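Local coordinates for protein hypothetical dTDP-4-dehydrorhamnose 3,5-epimerase (Sulfolobus tokodaii, PDB 2B9U) that probably catalyses epimerisation at the C3' and C5' positions of dTDP-4-dehydro-6-deoxy-glucose, giving dTDP-4-dehydro-beta-L-rhamnose on the route to dTDP-L-rhamnose, at residues M1-E6 / E34-M39; M10-I15 / K96-E101; I72-K77 / I129-H134; L81-D86 / S148-P153. All blocks are in the same frame, centred on the assembly; numbering follows the deposited sequence.

Contact 1: residues M1-E6 / E34-M39; sequences MPFEFE and EDFTKM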
loop_
_atom_site.group_PDB
_atom_site.type_symbol
_atom_site.label_atom_id
_atom_site.label_comp_id
_atom_site.label_asym_id
_atom_site.label_seq_id
_atom_site.Cartn_x
_atom_site.Cartn_y
_atom_site.Cartn_z
ATOM N N MET A 1 -9.367 17.620 -6.382
ATOM C CA MET A 1 -9.985 16.384 -6.993
ATOM C C MET A 1 -9.058 15.252 -7.561
ATOM O O MET A 1 -9.403 14.623 -8.559
ATOM C CB MET A 1 -11.089 16.767 -8.006
ATOM C CG MET A 1 -10.627 17.171 -9.425
ATOM S SD MET A 1 -11.979 17.871 -10.441
ATOM C CE MET A 1 -12.622 16.439 -11.339
ATOM N N PRO A 2 -7.892 14.980 -6.935
ATOM C CA PRO A 2 -7.411 13.590 -7.071
ATOM C C PRO A 2 -8.243 12.633 -6.193
ATOM O O PRO A 2 -8.273 11.418 -6.427
ATOM C CB PRO A 2 -5.965 13.658 -6.556
ATOM C CG PRO A 2 -5.641 15.128 -6.473
ATOM C CD PRO A 2 -6.934 15.815 -6.190
ATOM N N PHE A 3 -8.905 13.201 -5.184
ATOM C CA PHE A 3 -9.771 12.461 -4.276
ATOM C C PHE A 3 -11.084 13.206 -4.004
ATOM O O PHE A 3 -11.146 14.435 -4.086
ATOM C CB PHE A 3 -9.066 12.199 -2.940
ATOM C CG PHE A 3 -7.713 11.553 -3.073
ATOM C CD1 PHE A 3 -7.593 10.161 -3.125
ATOM C CD2 PHE A 3 -6.560 12.333 -3.137
ATOM C CE1 PHE A 3 -6.357 9.553 -3.241
ATOM C CE2 PHE A 3 -5.293 11.726 -3.256
ATOM C CZ PHE A 3 -5.193 10.329 -3.304
ATOM N N GLU A 4 -12.120 12.437 -3.671
ATOM C CA GLU A 4 -13.333 12.956 -3.066
ATOM C C GLU A 4 -13.497 12.340 -1.684
ATOM O O GLU A 4 -13.323 11.143 -1.519
ATOM C CB GLU A 4 -14.546 12.645 -3.939
ATOM C CG GLU A 4 -14.578 13.491 -5.202
ATOM C CD GLU A 4 -15.962 13.592 -5.828
ATOM O OE1 GLU A 4 -16.848 12.760 -5.519
ATOM O OE2 GLU A 4 -16.153 14.520 -6.647
ATOM N N PHE A 5 -13.827 13.181 -0.703
ATOM C CA PHE A 5 -13.986 12.772 0.689
ATOM C C PHE A 5 -15.441 12.906 1.141
ATOM O O PHE A 5 -16.056 13.956 0.953
ATOM C CB PHE A 5 -13.084 13.624 1.587
ATOM C CG PHE A 5 -11.618 13.562 1.222
ATOM C CD1 PHE A 5 -11.085 14.422 0.262
ATOM C CD2 PHE A 5 -10.767 12.648 1.849
ATOM C CE1 PHE A 5 -9.730 14.370 -0.078
ATOM C CE2 PHE A 5 -9.401 12.599 1.527
ATOM C CZ PHE A 5 -8.889 13.456 0.550
ATOM N N GLU A 6 -15.982 11.829 1.717
ATOM C CA GLU A 6 -17.329 11.818 2.282
ATOM C C GLU A 6 -17.323 11.463 3.768
ATOM O O GLU A 6 -16.803 10.415 4.158
ATOM C CB GLU A 6 -18.238 10.844 1.525
ATOM C CG GLU A 6 -18.015 10.866 0.016
ATOM C CD GLU A 6 -19.124 10.210 -0.795
ATOM O OE1 GLU A 6 -19.815 9.309 -0.274
ATOM O OE2 GLU A 6 -19.283 10.605 -1.979
ATOM N N GLU A 34 -0.314 15.562 1.028
ATOM C CA GLU A 34 -0.886 16.902 0.994
ATOM C C GLU A 34 -2.409 16.898 1.015
ATOM O O GLU A 34 -3.015 17.623 1.795
ATOM C CB GLU A 34 -0.371 17.644 -0.243
ATOM C CG GLU A 34 -0.924 19.053 -0.418
ATOM C CD GLU A 34 0.013 19.931 -1.222
ATOM O OE1 GLU A 34 -0.470 20.660 -2.123
ATOM O OE2 GLU A 34 1.239 19.877 -0.956
ATOM N N ASP A 35 -3.016 16.091 0.149
ATOM C CA ASP A 35 -4.464 15.997 0.064
ATOM C C ASP A 35 -5.089 15.445 1.352
ATOM O O ASP A 35 -6.145 15.926 1.806
ATOM C CB ASP A 35 -4.855 15.131 -1.142
ATOM C CG ASP A 35 -4.485 15.780 -2.479
ATOM O OD1 ASP A 35 -4.695 17.003 -2.638
ATOM O OD2 ASP A 35 -4.004 15.067 -3.384
ATOM N N PHE A 36 -4.428 14.446 1.946
ATOM C CA PHE A 36 -4.967 13.779 3.117
ATOM C C PHE A 36 -4.802 14.634 4.372
ATOM O O PHE A 36 -5.652 14.594 5.260
ATOM C CB PHE A 36 -4.334 12.389 3.319
ATOM C CG PHE A 36 -4.962 11.290 2.494
ATOM C CD1 PHE A 36 -5.156 11.437 1.119
ATOM C CD2 PHE A 36 -5.312 10.076 3.092
ATOM C CE1 PHE A 36 -5.722 10.392 0.349
ATOM C CE2 PHE A 36 -5.864 9.035 2.340
ATOM C CZ PHE A 36 -6.070 9.194 0.965
ATOM N N THR A 37 -3.691 15.371 4.446
ATOM C CA THR A 37 -3.424 16.303 5.553
ATOM C C THR A 37 -4.473 17.425 5.622
ATOM O O THR A 37 -4.951 17.761 6.709
ATOM C CB THR A 37 -2.000 16.895 5.469
ATOM O OG1 THR A 37 -1.039 15.824 5.374
ATOM C CG2 THR A 37 -1.674 17.740 6.712
ATOM N N LYS A 38 -4.840 17.983 4.464
ATOM C CA LYS A 38 -5.946 18.962 4.362
ATOM C C LYS A 38 -7.223 18.447 5.000
ATOM O O LYS A 38 -8.082 19.233 5.427
ATOM C CB LYS A 38 -6.275 19.267 2.905
ATOM C CG LYS A 38 -5.924 20.647 2.416
ATOM C CD LYS A 38 -4.818 20.581 1.371
ATOM C CE LYS A 38 -4.533 21.951 0.767
ATOM N NZ LYS A 38 -3.727 21.822 -0.475
ATOM N N MET A 39 -7.364 17.117 5.013
ATOM C CA MET A 39 -8.547 16.466 5.557
ATOM C C MET A 39 -8.319 15.956 6.974
ATOM O O MET A 39 -9.150 15.240 7.516
ATOM C CB MET A 39 -9.019 15.346 4.621
ATOM C CG MET A 39 -9.474 15.862 3.261
ATOM S SD MET A 39 -10.865 17.019 3.400
ATOM C CE MET A 39 -10.956 17.644 1.711
#
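Asp35 OD2 touches two apolar partners, Pro2 CG at 3.5 Å and Phe3 CE2 at 3.6 Å, which approach it from directions about a right angle apart. The carboxylate oxygen reaches the Phe3 ring at its edge, near the ring plane, where the ring hydrogens are likely to make a mildly favourable electrostatic neighbour. The contact sets the short helix 33-37 against the N-terminal strand 3-9 of this jelly-roll-like fold, and its heart is an aromatic cluster of Phe3, Phe5 and Phe36. Phe36 takes part in two T-shaped (edge-to-face) pairs. With Phe3 it gives the edge: its CE1 stands over the middle of the Phe3 face, the centroids are 5.0 Å apart and the planes meet at 85°. With Phe5 it gives the face, the Phe5 edge turning toward it with the centroids of the Phe5 and Phe36 rings 5.8 Å apart. Ile15 of strand 12-22 touches all three rings, so the cluster rests on the strand paired with 3-9. Met39 covers a face of Phe5. Its side chain bends at CB-CG (chi2 -60°), which carries the sulfur back over the same ring in a Met-aromatic contact, SD 4.4 Å from the Phe5 centroid. The CH-pi contact beside it is almost perfectly centred, with Met39 CG 3.4 Å from the Phe5 centroid and only 2° off the ring normal.

Contact 2: residues M10-I15 / K96-E101; sequences MGIILI and KYVKAE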
loop_
_atom_site.group_PDB
_atom_site.type_symbol
_atom_site.label_atom_id
_atom_site.label_comp_id
_atom_site.label_asym_id
_atom_site.label_seq_id
_atom_site.Cartn_x
_atom_site.Cartn_y
_atom_site.Cartn_z
ATOM N N MET A 10 -18.964 10.543 12.858
ATOM C CA MET A 10 -18.075 10.237 14.005
ATOM C C MET A 10 -16.579 10.356 13.713
ATOM O O MET A 10 -15.769 9.843 14.473
ATOM C CB MET A 10 -18.342 8.840 14.606
ATOM C CG MET A 10 -19.771 8.350 14.667
ATOM S SD MET A 10 -19.800 6.695 15.410
ATOM C CE MET A 10 -19.961 5.643 13.973
ATOM N N GLY A 11 -16.214 11.011 12.617
ATOM C CA GLY A 11 -14.814 11.114 12.210
ATOM C C GLY A 11 -14.380 10.105 11.154
ATOM O O GLY A 11 -13.230 10.118 10.712
ATOM N N ILE A 12 -15.308 9.245 10.740
ATOM C CA ILE A 12 -15.051 8.221 9.716
ATOM C C ILE A 12 -15.238 8.891 8.358
ATOM O O ILE A 12 -16.218 9.624 8.148
ATOM C CB ILE A 12 -16.016 6.989 9.865
ATOM C CG1 ILE A 12 -15.966 6.396 11.282
ATOM C CG2 ILE A 12 -15.757 5.909 8.786
ATOM C CD1 ILE A 12 -14.694 5.655 11.621
ATOM N N ILE A 13 -14.293 8.652 7.444
ATOM C CA ILE A 13 -14.294 9.303 6.152
ATOM C C ILE A 13 -14.108 8.273 5.045
ATOM O O ILE A 13 -13.234 7.407 5.132
ATOM C CB ILE A 13 -13.191 10.397 6.044
ATOM C CG1 ILE A 13 -13.399 11.493 7.110
ATOM C CG2 ILE A 13 -13.206 11.022 4.656
ATOM C CD1 ILE A 13 -12.421 12.649 7.049
ATOM N N LEU A 14 -14.949 8.359 4.017
ATOM C CA LEU A 14 -14.771 7.529 2.827
ATOM C C LEU A 14 -13.992 8.329 1.798
ATOM O O LEU A 14 -14.342 9.480 1.509
ATOM C CB LEU A 14 -16.124 7.066 2.251
ATOM C CG LEU A 14 -15.962 6.102 1.067
ATOM C CD1 LEU A 14 -16.253 4.667 1.490
ATOM C CD2 LEU A 14 -16.826 6.540 -0.099
ATOM N N ILE A 15 -12.923 7.731 1.271
ATOM C CA ILE A 15 -12.083 8.374 0.260
ATOM C C ILE A 15 -12.267 7.696 -1.093
ATOM O O ILE A 15 -12.206 6.461 -1.202
ATOM C CB ILE A 15 -10.573 8.411 0.661
ATOM C CG1 ILE A 15 -10.388 9.081 2.010
ATOM C CG2 ILE A 15 -9.735 9.207 -0.352
ATOM C CD1 ILE A 15 -10.058 8.128 3.104
ATOM N N LYS A 96 -21.896 2.724 18.518
ATOM C CA LYS A 96 -22.379 2.927 17.145
ATOM C C LYS A 96 -21.281 2.572 16.141
ATOM O O LYS A 96 -20.086 2.563 16.472
ATOM C CB LYS A 96 -22.863 4.367 16.923
ATOM C CG LYS A 96 -24.003 4.815 17.851
ATOM C CD LYS A 96 -25.361 4.232 17.460
ATOM C CE LYS A 96 -26.452 4.658 18.450
ATOM N NZ LYS A 96 -26.346 6.115 18.820
ATOM N N TYR A 97 -21.684 2.288 14.910
ATOM C CA TYR A 97 -20.733 1.770 13.936
ATOM C C TYR A 97 -21.016 2.222 12.520
ATOM O O TYR A 97 -22.164 2.539 12.167
ATOM C CB TYR A 97 -20.662 0.236 14.016
ATOM C CG TYR A 97 -21.968 -0.462 13.707
ATOM C CD1 TYR A 97 -22.371 -0.675 12.390
ATOM C CD2 TYR A 97 -22.804 -0.915 14.733
ATOM C CE1 TYR A 97 -23.570 -1.303 12.101
ATOM C CE2 TYR A 97 -24.009 -1.548 14.446
ATOM C CZ TYR A 97 -24.377 -1.746 13.123
ATOM O OH TYR A 97 -25.559 -2.372 12.806
ATOM N N VAL A 98 -19.959 2.249 11.714
ATOM C CA VAL A 98 -20.063 2.517 10.286
ATOM C C VAL A 98 -19.719 1.231 9.525
ATOM O O VAL A 98 -18.774 0.518 9.882
ATOM C CB VAL A 98 -19.137 3.709 9.848
ATOM C CG1 VAL A 98 -19.106 3.871 8.337
ATOM C CG2 VAL A 98 -19.586 5.009 10.499
ATOM N N LYS A 99 -20.522 0.937 8.504
ATOM C CA LYS A 99 -20.291 -0.173 7.580
ATOM C C LYS A 99 -20.059 0.410 6.198
ATOM O O LYS A 99 -20.686 1.411 5.820
ATOM C CB LYS A 99 -21.509 -1.105 7.527
ATOM C CG LYS A 99 -21.767 -1.886 8.785
ATOM C CD LYS A 99 -22.770 -2.983 8.513
ATOM C CE LYS A 99 -23.070 -3.800 9.739
ATOM N NZ LYS A 99 -24.091 -4.863 9.442
ATOM N N ALA A 100 -19.131 -0.192 5.460
ATOM C CA ALA A 100 -18.835 0.192 4.083
ATOM C C ALA A 100 -18.218 -0.988 3.337
ATOM O O ALA A 100 -17.315 -1.661 3.865
ATOM C CB ALA A 100 -17.881 1.396 4.034
ATOM N N GLU A 101 -18.720 -1.233 2.127
ATOM C CA GLU A 101 -18.118 -2.186 1.210
ATOM C C GLU A 101 -16.959 -1.555 0.465
ATOM O O GLU A 101 -17.124 -0.586 -0.296
ATOM C CB GLU A 101 -19.131 -2.766 0.211
ATOM C CG GLU A 101 -18.576 -4.036 -0.472
ATOM C CD GLU A 101 -19.567 -4.714 -1.399
ATOM O OE1 GLU A 101 -20.799 -4.668 -1.136
ATOM O OE2 GLU A 101 -19.105 -5.302 -2.396
#
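Met10 CE meets Val98 CG2 at 3.6 Å, the shortest of a row of apolar touches that join two layers of the flattened barrel. The same methyl group lies 3.9 Å from the backbone carbon C of Tyr97, while Met10 SD passes Lys96 CB at 4.1 Å, the two side chains crossing at about a right angle. Ile12 comes next and slides past Val98 in the opposite direction. Its chi1 of -54° sets CG1 beside the backbone N and CG2 anti to it, and it is the CG2 branch of Ile12 that meets Val98 CG1, at 3.9 Å, whereas Ile12 CG1 takes the other methyl, Val98 CG2, at 4.0 Å. Leu14 CD1 and Ala100 CB complete the row more loosely, at 4.5 Å. Behind these side chains the backbones run almost in the same direction, 2° apart, but their nearest CA atoms, those of Ile12 and Val98, are 7.6 Å apart, a spacing for side chains and not for strand pairing. Each segment is instead fixed in its own sheet: Ile13 bonds through its backbone to Trp111, and Val98 to Ala84. Leu8 of strand 3-9 packs on Val98, and Ile12 also touches Ala84. The facing surfaces meet through methyl and methylene groups and a thioether, so dispersion and the exclusion of water, not directional bonds, account for their association.

Contact 3: residues I72-K77 / I129-H134; sequences IIFVPK and IYFITH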
loop_
_atom_site.group_PDB
_atom_site.type_symbol
_atom_site.label_atom_id
_atom_site.label_comp_id
_atom_site.label_asym_id
_atom_site.label_seq_id
_atom_site.Cartn_x
_atom_site.Cartn_y
_atom_site.Cartn_z
ATOM N N ILE A 72 -6.263 3.612 7.389
ATOM C CA ILE A 72 -6.843 3.771 6.063
ATOM C C ILE A 72 -6.865 2.386 5.440
ATOM O O ILE A 72 -5.817 1.764 5.246
ATOM C CB ILE A 72 -6.020 4.728 5.154
ATOM C CG1 ILE A 72 -5.657 6.017 5.895
ATOM C CG2 ILE A 72 -6.789 5.022 3.872
ATOM C CD1 ILE A 72 -4.608 6.861 5.160
ATOM N N ILE A 73 -8.075 1.901 5.161
ATOM C CA ILE A 73 -8.284 0.555 4.674
ATOM C C ILE A 73 -8.549 0.597 3.171
ATOM O O ILE A 73 -9.396 1.360 2.701
ATOM C CB ILE A 73 -9.501 -0.117 5.392
ATOM C CG1 ILE A 73 -9.361 -0.024 6.927
ATOM C CG2 ILE A 73 -9.728 -1.542 4.879
ATOM C CD1 ILE A 73 -8.048 -0.653 7.558
ATOM N N PHE A 74 -7.841 -0.254 2.436
ATOM C CA PHE A 74 -7.867 -0.246 0.977
ATOM C C PHE A 74 -7.878 -1.706 0.500
ATOM O O PHE A 74 -7.199 -2.566 1.083
ATOM C CB PHE A 74 -6.668 0.581 0.453
ATOM C CG PHE A 74 -6.478 0.543 -1.049
ATOM C CD1 PHE A 74 -7.476 0.992 -1.914
ATOM C CD2 PHE A 74 -5.282 0.074 -1.593
ATOM C CE1 PHE A 74 -7.290 0.967 -3.303
ATOM C CE2 PHE A 74 -5.092 0.045 -2.979
ATOM C CZ PHE A 74 -6.099 0.482 -3.835
ATOM N N VAL A 75 -8.694 -1.983 -0.514
ATOM C CA VAL A 75 -8.915 -3.334 -1.048
ATOM C C VAL A 75 -8.581 -3.427 -2.544
ATOM O O VAL A 75 -9.469 -3.277 -3.398
ATOM C CB VAL A 75 -10.374 -3.828 -0.771
ATOM C CG1 VAL A 75 -10.554 -5.294 -1.205
ATOM C CG2 VAL A 75 -10.712 -3.650 0.725
ATOM N N PRO A 76 -7.290 -3.625 -2.871
ATOM C CA PRO A 76 -6.884 -3.802 -4.275
ATOM C C PRO A 76 -7.373 -5.090 -4.964
ATOM O O PRO A 76 -7.376 -5.138 -6.195
ATOM C CB PRO A 76 -5.340 -3.749 -4.216
ATOM C CG PRO A 76 -5.014 -4.094 -2.817
ATOM C CD PRO A 76 -6.126 -3.602 -1.963
ATOM N N LYS A 77 -7.748 -6.121 -4.200
ATOM C CA LYS A 77 -8.337 -7.334 -4.784
ATOM C C LYS A 77 -9.456 -7.872 -3.889
ATOM O O LYS A 77 -9.306 -7.919 -2.691
ATOM C CB LYS A 77 -7.273 -8.411 -5.034
ATOM C CG LYS A 77 -7.766 -9.656 -5.814
ATOM C CD LYS A 77 -6.597 -10.585 -6.167
ATOM C CE LYS A 77 -6.953 -11.562 -7.319
ATOM N NZ LYS A 77 -8.010 -12.554 -6.899
ATOM N N ILE A 129 -5.086 -3.849 2.341
ATOM C CA ILE A 129 -3.942 -3.035 2.748
ATOM C C ILE A 129 -4.394 -2.113 3.864
ATOM O O ILE A 129 -5.455 -1.479 3.782
ATOM C CB ILE A 129 -3.396 -2.173 1.572
ATOM C CG1 ILE A 129 -3.150 -3.042 0.338
ATOM C CG2 ILE A 129 -2.136 -1.373 1.994
ATOM C CD1 ILE A 129 -1.787 -3.617 0.179
ATOM N N TYR A 130 -3.591 -2.048 4.921
ATOM C CA TYR A 130 -3.878 -1.143 6.034
ATOM C C TYR A 130 -2.797 -0.064 6.089
ATOM O O TYR A 130 -1.626 -0.382 6.349
ATOM C CB TYR A 130 -3.876 -1.910 7.370
ATOM C CG TYR A 130 -4.548 -3.278 7.425
ATOM C CD1 TYR A 130 -4.039 -4.375 6.722
ATOM C CD2 TYR A 130 -5.661 -3.488 8.244
ATOM C CE1 TYR A 130 -4.641 -5.641 6.816
ATOM C CE2 TYR A 130 -6.270 -4.749 8.349
ATOM C CZ TYR A 130 -5.755 -5.815 7.628
ATOM O OH TYR A 130 -6.345 -7.057 7.732
ATOM N N PHE A 131 -3.149 1.193 5.838
ATOM C CA PHE A 131 -2.195 2.274 6.054
ATOM C C PHE A 131 -2.404 2.771 7.469
ATOM O O PHE A 131 -3.505 3.231 7.815
ATOM C CB PHE A 131 -2.360 3.406 5.045
ATOM C CG PHE A 131 -2.291 2.959 3.617
ATOM C CD1 PHE A 131 -1.064 2.688 3.018
ATOM C CD2 PHE A 131 -3.453 2.822 2.863
ATOM C CE1 PHE A 131 -1.003 2.277 1.680
ATOM C CE2 PHE A 131 -3.405 2.405 1.539
ATOM C CZ PHE A 131 -2.174 2.138 0.945
ATOM N N ILE A 132 -1.370 2.636 8.297
ATOM C CA ILE A 132 -1.506 2.852 9.752
ATOM C C ILE A 132 -0.844 4.160 10.162
ATOM O O ILE A 132 0.308 4.445 9.779
ATOM C CB ILE A 132 -0.987 1.615 10.573
ATOM C CG1 ILE A 132 -1.895 0.416 10.330
ATOM C CG2 ILE A 132 -0.926 1.879 12.108
ATOM C CD1 ILE A 132 -1.206 -0.910 10.529
ATOM N N THR A 133 -1.598 4.980 10.894
ATOM C CA THR A 133 -1.116 6.282 11.352
ATOM C C THR A 133 -1.005 6.265 12.872
ATOM O O THR A 133 -1.469 5.320 13.525
ATOM C CB THR A 133 -2.046 7.446 10.901
ATOM O OG1 THR A 133 -3.257 7.418 11.666
ATOM C CG2 THR A 133 -2.384 7.360 9.386
ATOM N N HIS A 134 -0.353 7.292 13.415
ATOM C CA HIS A 134 -0.233 7.553 14.869
ATOM C C HIS A 134 0.841 6.745 15.585
ATOM O O HIS A 134 1.810 7.313 16.099
ATOM C CB HIS A 134 -1.584 7.416 15.601
ATOM C CG HIS A 134 -2.548 8.517 15.306
ATOM N ND1 HIS A 134 -3.174 8.646 14.086
ATOM C CD2 HIS A 134 -3.006 9.536 16.077
ATOM C CE1 HIS A 134 -3.983 9.693 14.115
ATOM N NE2 HIS A 134 -3.894 10.255 15.310
#
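Phe131 CB lies 3.9 Å from Ile72 CB, above an antiparallel hydrogen-bonded pair whose two bonds, Ile72 N to Phe131 O and Phe131 N to Ile72 O, are both 2.8 Å long. Their strands, 70-75 and 126-133, are neighbours in the larger sheet of the jelly-roll-like fold. Farther along the ring, Phe131 CD2 comes within 3.5 Å of Ile72 O. CE2 then reaches Phe74 CB at 3.9 Å, and Ile129 CG2 sits over one face of the ring, offset toward its rim. Shortening Phe131 to an alanine is likely to open a gap beside Phe74 CB and leave Ile129 CG2 without the ring it packs on. Thr47 of the second subunit also packs on Phe131, so this side of the sheet meets the dimer partner. A second hydrogen-bonded pair, Phe74 with Ile129, repeats the pattern. Between them Ile73 and Tyr130 point to the other side, where Ile73 CD1 touches Tyr130 CD2 and Tyr130 OH bonds to Ser50. The chemistry is divided: backbone polar groups satisfy one another within the sheet, leaving largely hydrocarbon surface to pack on its faces.

Contact 4: residues L81-D86 / S148-P153; sequences LDVAVD and SYIDWP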
loop_
_atom_site.group_PDB
_atom_site.type_symbol
_atom_site.label_atom_id
_atom_site.label_comp_id
_atom_site.label_asym_id
_atom_site.label_seq_id
_atom_site.Cartn_x
_atom_site.Cartn_y
_atom_site.Cartn_z
ATOM N N LEU A 81 -16.707 -6.368 3.622
ATOM C CA LEU A 81 -17.612 -5.501 4.355
ATOM C C LEU A 81 -16.802 -5.008 5.532
ATOM O O LEU A 81 -16.511 -5.762 6.442
ATOM C CB LEU A 81 -18.865 -6.243 4.851
ATOM C CG LEU A 81 -19.841 -5.400 5.710
ATOM C CD1 LEU A 81 -20.391 -4.200 4.920
ATOM C CD2 LEU A 81 -20.977 -6.272 6.260
ATOM N N ASP A 82 -16.439 -3.739 5.488
ATOM C CA ASP A 82 -15.577 -3.139 6.473
ATOM C C ASP A 82 -16.386 -2.397 7.534
ATOM O O ASP A 82 -17.367 -1.722 7.210
ATOM C CB ASP A 82 -14.636 -2.169 5.785
ATOM C CG ASP A 82 -13.424 -1.904 6.596
ATOM O OD1 ASP A 82 -12.725 -2.886 6.909
ATOM O OD2 ASP A 82 -13.196 -0.734 6.945
ATOM N N VAL A 83 -15.983 -2.535 8.795
ATOM C CA VAL A 83 -16.745 -1.969 9.910
ATOM C C VAL A 83 -15.820 -1.225 10.879
ATOM O O VAL A 83 -14.688 -1.663 11.127
ATOM C CB VAL A 83 -17.522 -3.071 10.689
ATOM C CG1 VAL A 83 -18.358 -2.465 11.794
ATOM C CG2 VAL A 83 -18.398 -3.894 9.751
ATOM N N ALA A 84 -16.300 -0.090 11.398
ATOM C CA ALA A 84 -15.625 0.668 12.458
ATOM C C ALA A 84 -16.616 0.911 13.579
ATOM O O ALA A 84 -17.705 1.398 13.321
ATOM C CB ALA A 84 -15.150 1.987 11.921
ATOM N N VAL A 85 -16.228 0.614 14.815
ATOM C CA VAL A 85 -17.131 0.709 15.965
ATOM C C VAL A 85 -16.585 1.711 16.979
ATOM O O VAL A 85 -15.439 1.565 17.426
ATOM C CB VAL A 85 -17.319 -0.675 16.659
ATOM C CG1 VAL A 85 -18.273 -0.560 17.849
ATOM C CG2 VAL A 85 -17.846 -1.724 15.664
ATOM N N ASP A 86 -17.382 2.729 17.324
ATOM C CA ASP A 86 -16.974 3.703 18.351
ATOM C C ASP A 86 -16.871 3.015 19.684
ATOM O O ASP A 86 -17.885 2.556 20.224
ATOM C CB ASP A 86 -17.958 4.873 18.452
ATOM C CG ASP A 86 -17.413 6.050 19.279
ATOM O OD1 ASP A 86 -16.415 5.906 20.014
ATOM O OD2 ASP A 86 -17.991 7.149 19.176
ATOM N N SER A 148 -18.973 -10.766 16.997
ATOM C CA SER A 148 -20.405 -11.073 17.148
ATOM C C SER A 148 -21.259 -9.836 17.424
ATOM O O SER A 148 -22.491 -9.908 17.429
ATOM C CB SER A 148 -20.629 -12.086 18.267
ATOM O OG SER A 148 -20.249 -11.572 19.537
ATOM N N TYR A 149 -20.594 -8.713 17.679
ATOM C CA TYR A 149 -21.261 -7.428 17.839
ATOM C C TYR A 149 -21.983 -7.034 16.559
ATOM O O TYR A 149 -22.949 -6.281 16.587
ATOM C CB TYR A 149 -20.245 -6.362 18.220
ATOM C CG TYR A 149 -20.876 -5.069 18.657
ATOM C CD1 TYR A 149 -21.511 -4.962 19.899
ATOM C CD2 TYR A 149 -20.841 -3.946 17.826
ATOM C CE1 TYR A 149 -22.098 -3.777 20.293
ATOM C CE2 TYR A 149 -21.417 -2.756 18.218
ATOM C CZ TYR A 149 -22.041 -2.678 19.449
ATOM O OH TYR A 149 -22.599 -1.494 19.830
ATOM N N ILE A 150 -21.513 -7.592 15.446
ATOM C CA ILE A 150 -21.935 -7.227 14.113
ATOM C C ILE A 150 -22.633 -8.407 13.479
ATOM O O ILE A 150 -22.276 -9.562 13.727
ATOM C CB ILE A 150 -20.692 -6.812 13.251
ATOM C CG1 ILE A 150 -20.010 -5.554 13.834
ATOM C CG2 ILE A 150 -21.052 -6.631 11.779
ATOM C CD1 ILE A 150 -20.867 -4.268 13.808
ATOM N N ASP A 151 -23.626 -8.111 12.646
ATOM C CA ASP A 151 -24.319 -9.121 11.870
ATOM C C ASP A 151 -23.641 -9.175 10.496
ATOM O O ASP A 151 -23.772 -8.263 9.689
ATOM C CB ASP A 151 -25.815 -8.745 11.785
ATOM C CG ASP A 151 -26.663 -9.798 11.091
ATOM O OD1 ASP A 151 -26.243 -10.965 10.976
ATOM O OD2 ASP A 151 -27.774 -9.450 10.655
ATOM N N TRP A 152 -22.868 -10.235 10.272
ATOM C CA TRP A 152 -22.067 -10.431 9.066
ATOM C C TRP A 152 -22.874 -11.234 8.050
ATOM O O TRP A 152 -23.640 -12.113 8.448
ATOM C CB TRP A 152 -20.783 -11.193 9.418
ATOM C CG TRP A 152 -19.896 -10.478 10.434
ATOM C CD1 TRP A 152 -19.715 -10.810 11.748
ATOM C CD2 TRP A 152 -19.089 -9.319 10.202
ATOM N NE1 TRP A 152 -18.855 -9.931 12.349
ATOM C CE2 TRP A 152 -18.443 -9.008 11.423
ATOM C CE3 TRP A 152 -18.841 -8.517 9.080
ATOM C CZ2 TRP A 152 -17.562 -7.929 11.553
ATOM C CZ3 TRP A 152 -17.966 -7.442 9.212
ATOM C CH2 TRP A 152 -17.343 -7.156 10.443
ATOM N N PRO A 153 -22.709 -10.942 6.742
ATOM C CA PRO A 153 -23.549 -11.618 5.726
ATOM C C PRO A 153 -23.202 -13.081 5.401
ATOM O O PRO A 153 -24.093 -13.853 5.031
ATOM C CB PRO A 153 -23.399 -10.726 4.485
ATOM C CG PRO A 153 -22.085 -10.041 4.663
ATOM C CD PRO A 153 -21.788 -9.958 6.144
#
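Leu81, Val83 and Trp152 carry this contact, in which segment 148-153 runs nearly antiparallel to strand 79-86, alongside one face of the jelly roll's five-stranded sheet, and packs on it through side chains. Val83 splits its two methyls between partners: with CG1 anti to the backbone N (chi1 -177°), that branch meets Ile150 CD1 at 3.7 Å, while CG2 reaches Trp152 CH2 at 3.5 Å. The six-membered end of the indole is thus the part that touches the strand. Its CZ3 edge also approaches Leu81 O, 3.6 Å away and near the ring plane. Leu81 CD2 is shared between Trp152 CE3, at 4.2 Å, and Pro153 CD, at 3.8 Å. Ile150 CG2 sits over the centre of one Trp152 ring face and NE1 is bonded to Tyr147 O, which together are likely to limit the indole's rotation. A serine in place of Trp152 would probably leave a gap beside Val83 CG2 and Leu81 CD2, and Tyr147 O without this donor. Farther along, Val85 CG1 touches Tyr149 CE2 at 3.9 Å. The attachment is mostly apolar, Leu81 O at the indole edge excepted; Trp152 NE1 and Tyr149 OH, which bonds to Gly95 O, find their partners outside the two segments.

In the fold
The four contacts are spread through both sheets of the jelly-roll-like fold. Contact 1, at the N-terminal strand and helix 33-37, and contact 4, on the five-stranded sheet, have centres about 26 Å apart on opposite sides of the chain's centre. Contact 2 bridges the layers between them: strand 12-22 pairs with strand 3-9 of contact 1, and strand 97-103 with strand 79-86 of contact 4. Contact 3 lies deepest, its centre about 7 Å from that of the chain, and touches contact 1 through Phe36 and Ile72. Contact 1 closes before contacts 3 and 4 open, whereas contact 2 interleaves with all the others, and contacts 3 and 4 with each other, so distant parts of the chain must come together to complete the barrel.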